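L-fuculose phosphate aldolase (Streptococcus pneumoniae, PDB 4C24) is a zinc-containing aldolase of the class II aldolase/adducin family that assembles as a tetramer, each subunit a mixed beta-sheet flanked by helices. Local coordinates at residues A[101-107]-A[180-186]. Numbering follows the deposited sequence.
Sequences TTYATVL and EYCAKIY. With SO4 (sulfate ion), chain D; SO4 (sulfate ion), chain B.
Glu-180 sets its CG anti to the backbone N (chi1 173°) and then bends at chi2, a course that carries its carboxylate to the start of helix 103-110, while Thr-101 turns OG1 between its own N and carbonyl carbon to meet it. Glu-180 OE2 takes Tyr-103 N through its syn lone pair at 2.7 Å, with an N-H...O angle of 159°. Glu-180 OE1 accepts two donors from opposite faces of the carboxylate plane: Ala-104 N, on the syn side at 2.9 Å, and Thr-101 OG1, which comes from above the plane at 2.7 Å. Three bonds thus fix the rotation of this buried carboxylate, and its negative charge, placed at the helix N-terminus, probably interacts favourably with the helix dipole. In the class II aldolase fold this joins the helix that follows strand 95-99, at whose end lie the zinc ligands His-98 and His-100, to the long helix 169-192; the local axes cross at 63°, 8.2 Å apart. Ala-183 brings the two backbones close, its CB lying 3.4 Å from Ala-104 N and also packing on Leu-107 CD1. Lys-184, extended along its whole length, passes over one face of the Tyr-103 ring in a CH-pi contact, CG 3.8 Å from the ring centroid. Farther along the helices, both methyls of Leu-107 touch Tyr-186 CD2, with CD1 at the ring edge. Beyond the Tyr-103 ring, Lys-184 NZ hydrogen-bonds to two sulfate ions, probably from the crystallisation liquor, one of which also accepts Thr-102 OG1; Lys-184 NZ of the second and of the third subunit also binds sulfate here.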
# COMPACT_ATOMS: atom_id res chain seq x y z
N THR A 101 -2.86 -10.35 -9.71
CA THR A 101 -2.83 -9.68 -8.42
C THR A 101 -1.40 -9.65 -7.85
O THR A 101 -0.42 -9.88 -8.58
CB THR A 101 -3.86 -10.29 -7.46
OG1 THR A 101 -3.45 -11.63 -7.15
CG2 THR A 101 -5.28 -10.27 -8.06
N THR A 102 -1.27 -9.31 -6.58
CA THR A 102 0.10 -9.25 -6.04
C THR A 102 0.58 -10.56 -5.43
O THR A 102 1.37 -11.28 -6.08
CB THR A 102 0.26 -8.09 -5.06
OG1 THR A 102 -0.16 -6.90 -5.72
CG2 THR A 102 1.73 -7.96 -4.62
N TYR A 103 0.14 -10.88 -4.22
CA TYR A 103 0.73 -12.04 -3.52
C TYR A 103 0.31 -13.37 -4.09
O TYR A 103 1.08 -14.35 -4.01
CB TYR A 103 0.51 -11.95 -2.01
CG TYR A 103 1.33 -10.86 -1.40
CD1 TYR A 103 0.88 -9.54 -1.35
CD2 TYR A 103 2.61 -11.12 -0.88
CE1 TYR A 103 1.64 -8.54 -0.79
CE2 TYR A 103 3.38 -10.13 -0.31
CZ TYR A 103 2.90 -8.82 -0.28
OH TYR A 103 3.66 -7.82 0.29
N ALA A 104 -0.88 -13.46 -4.65
CA ALA A 104 -1.29 -14.66 -5.36
C ALA A 104 -0.33 -14.91 -6.52
O ALA A 104 0.04 -16.05 -6.78
CB ALA A 104 -2.74 -14.57 -5.79
N THR A 105 0.10 -13.86 -7.20
CA THR A 105 1.01 -13.99 -8.32
C THR A 105 2.42 -14.31 -7.82
O THR A 105 3.11 -15.07 -8.48
CB THR A 105 0.99 -12.74 -9.18
OG1 THR A 105 -0.35 -12.59 -9.66
CG2 THR A 105 1.94 -12.85 -10.37
N VAL A 106 2.81 -13.74 -6.67
CA VAL A 106 4.08 -14.17 -6.01
C VAL A 106 4.11 -15.69 -5.86
O VAL A 106 5.10 -16.36 -6.27
CB VAL A 106 4.25 -13.49 -4.65
CG1 VAL A 106 5.39 -14.14 -3.85
CG2 VAL A 106 4.50 -12.02 -4.90
N LEU A 107 3.06 -16.23 -5.26
CA LEU A 107 3.00 -17.69 -5.10
C LEU A 107 3.06 -18.38 -6.46
O LEU A 107 3.74 -19.37 -6.63
CB LEU A 107 1.77 -18.09 -4.32
CG LEU A 107 1.85 -17.69 -2.85
CD1 LEU A 107 0.54 -18.06 -2.16
CD2 LEU A 107 3.01 -18.45 -2.13
N GLU A 180 -6.49 -13.38 -2.72
CA GLU A 180 -5.35 -12.47 -2.69
C GLU A 180 -4.98 -12.14 -1.22
O GLU A 180 -3.77 -12.12 -0.87
CB GLU A 180 -5.65 -11.21 -3.52
CG GLU A 180 -4.58 -10.11 -3.41
CD GLU A 180 -3.13 -10.53 -3.73
OE1 GLU A 180 -2.95 -11.45 -4.53
OE2 GLU A 180 -2.19 -9.86 -3.26
N TYR A 181 -5.98 -11.93 -0.36
CA TYR A 181 -5.72 -11.62 1.03
C TYR A 181 -5.01 -12.80 1.70
O TYR A 181 -4.03 -12.59 2.41
CB TYR A 181 -7.04 -11.29 1.73
CG TYR A 181 -6.94 -11.16 3.22
CD1 TYR A 181 -6.52 -9.98 3.80
CD2 TYR A 181 -7.31 -12.23 4.06
CE1 TYR A 181 -6.43 -9.85 5.18
CE2 TYR A 181 -7.22 -12.12 5.44
CZ TYR A 181 -6.79 -10.93 6.00
OH TYR A 181 -6.70 -10.82 7.37
N CYS A 182 -5.53 -13.99 1.47
CA CYS A 182 -4.94 -15.20 2.07
C CYS A 182 -3.53 -15.38 1.56
O CYS A 182 -2.64 -15.77 2.35
CB CYS A 182 -5.78 -16.43 1.79
SG CYS A 182 -7.31 -16.46 2.74
N ALA A 183 -3.31 -15.14 0.27
CA ALA A 183 -1.95 -15.29 -0.29
C ALA A 183 -1.00 -14.34 0.40
O ALA A 183 0.14 -14.67 0.72
CB ALA A 183 -1.94 -15.07 -1.79
N LYS A 184 -1.45 -13.11 0.58
CA LYS A 184 -0.67 -12.09 1.25
C LYS A 184 -0.34 -12.50 2.69
O LYS A 184 0.82 -12.41 3.10
CB LYS A 184 -1.38 -10.72 1.18
CG LYS A 184 -0.54 -9.62 1.82
CD LYS A 184 -1.19 -8.28 1.60
CE LYS A 184 -0.37 -7.17 2.20
NZ LYS A 184 -0.98 -5.85 1.82
N ILE A 185 -1.34 -12.93 3.46
CA ILE A 185 -1.12 -13.34 4.84
C ILE A 185 -0.09 -14.47 4.84
O ILE A 185 0.83 -14.45 5.66
CB ILE A 185 -2.43 -13.80 5.52
CG1 ILE A 185 -3.42 -12.63 5.65
CG2 ILE A 185 -2.16 -14.47 6.87
CD1 ILE A 185 -2.90 -11.47 6.45
N TYR A 186 -0.26 -15.43 3.94
CA TYR A 186 0.63 -16.61 3.93
C TYR A 186 2.05 -16.18 3.63
O TYR A 186 3.02 -16.63 4.30
CB TYR A 186 0.15 -17.60 2.90
CG TYR A 186 0.99 -18.85 2.78
CD1 TYR A 186 1.18 -19.68 3.86
CD2 TYR A 186 1.55 -19.20 1.57
CE1 TYR A 186 1.91 -20.83 3.71
CE2 TYR A 186 2.30 -20.35 1.41
CZ TYR A 186 2.46 -21.16 2.49
OH TYR A 186 3.21 -22.31 2.34
S SO4 D . -0.23 -4.92 -1.95
O1 SO4 D . -0.50 -5.27 -3.36
O2 SO4 D . -0.86 -3.60 -1.71
O3 SO4 D . -0.88 -5.95 -1.13
O4 SO4 D . 1.23 -4.87 -1.72
S SO4 B . -0.71 -3.04 4.28
O1 SO4 B . -1.96 -3.76 4.62
O2 SO4 B . -1.11 -1.88 3.45
O3 SO4 B . -0.12 -2.59 5.55
O4 SO4 B . 0.20 -3.95 3.55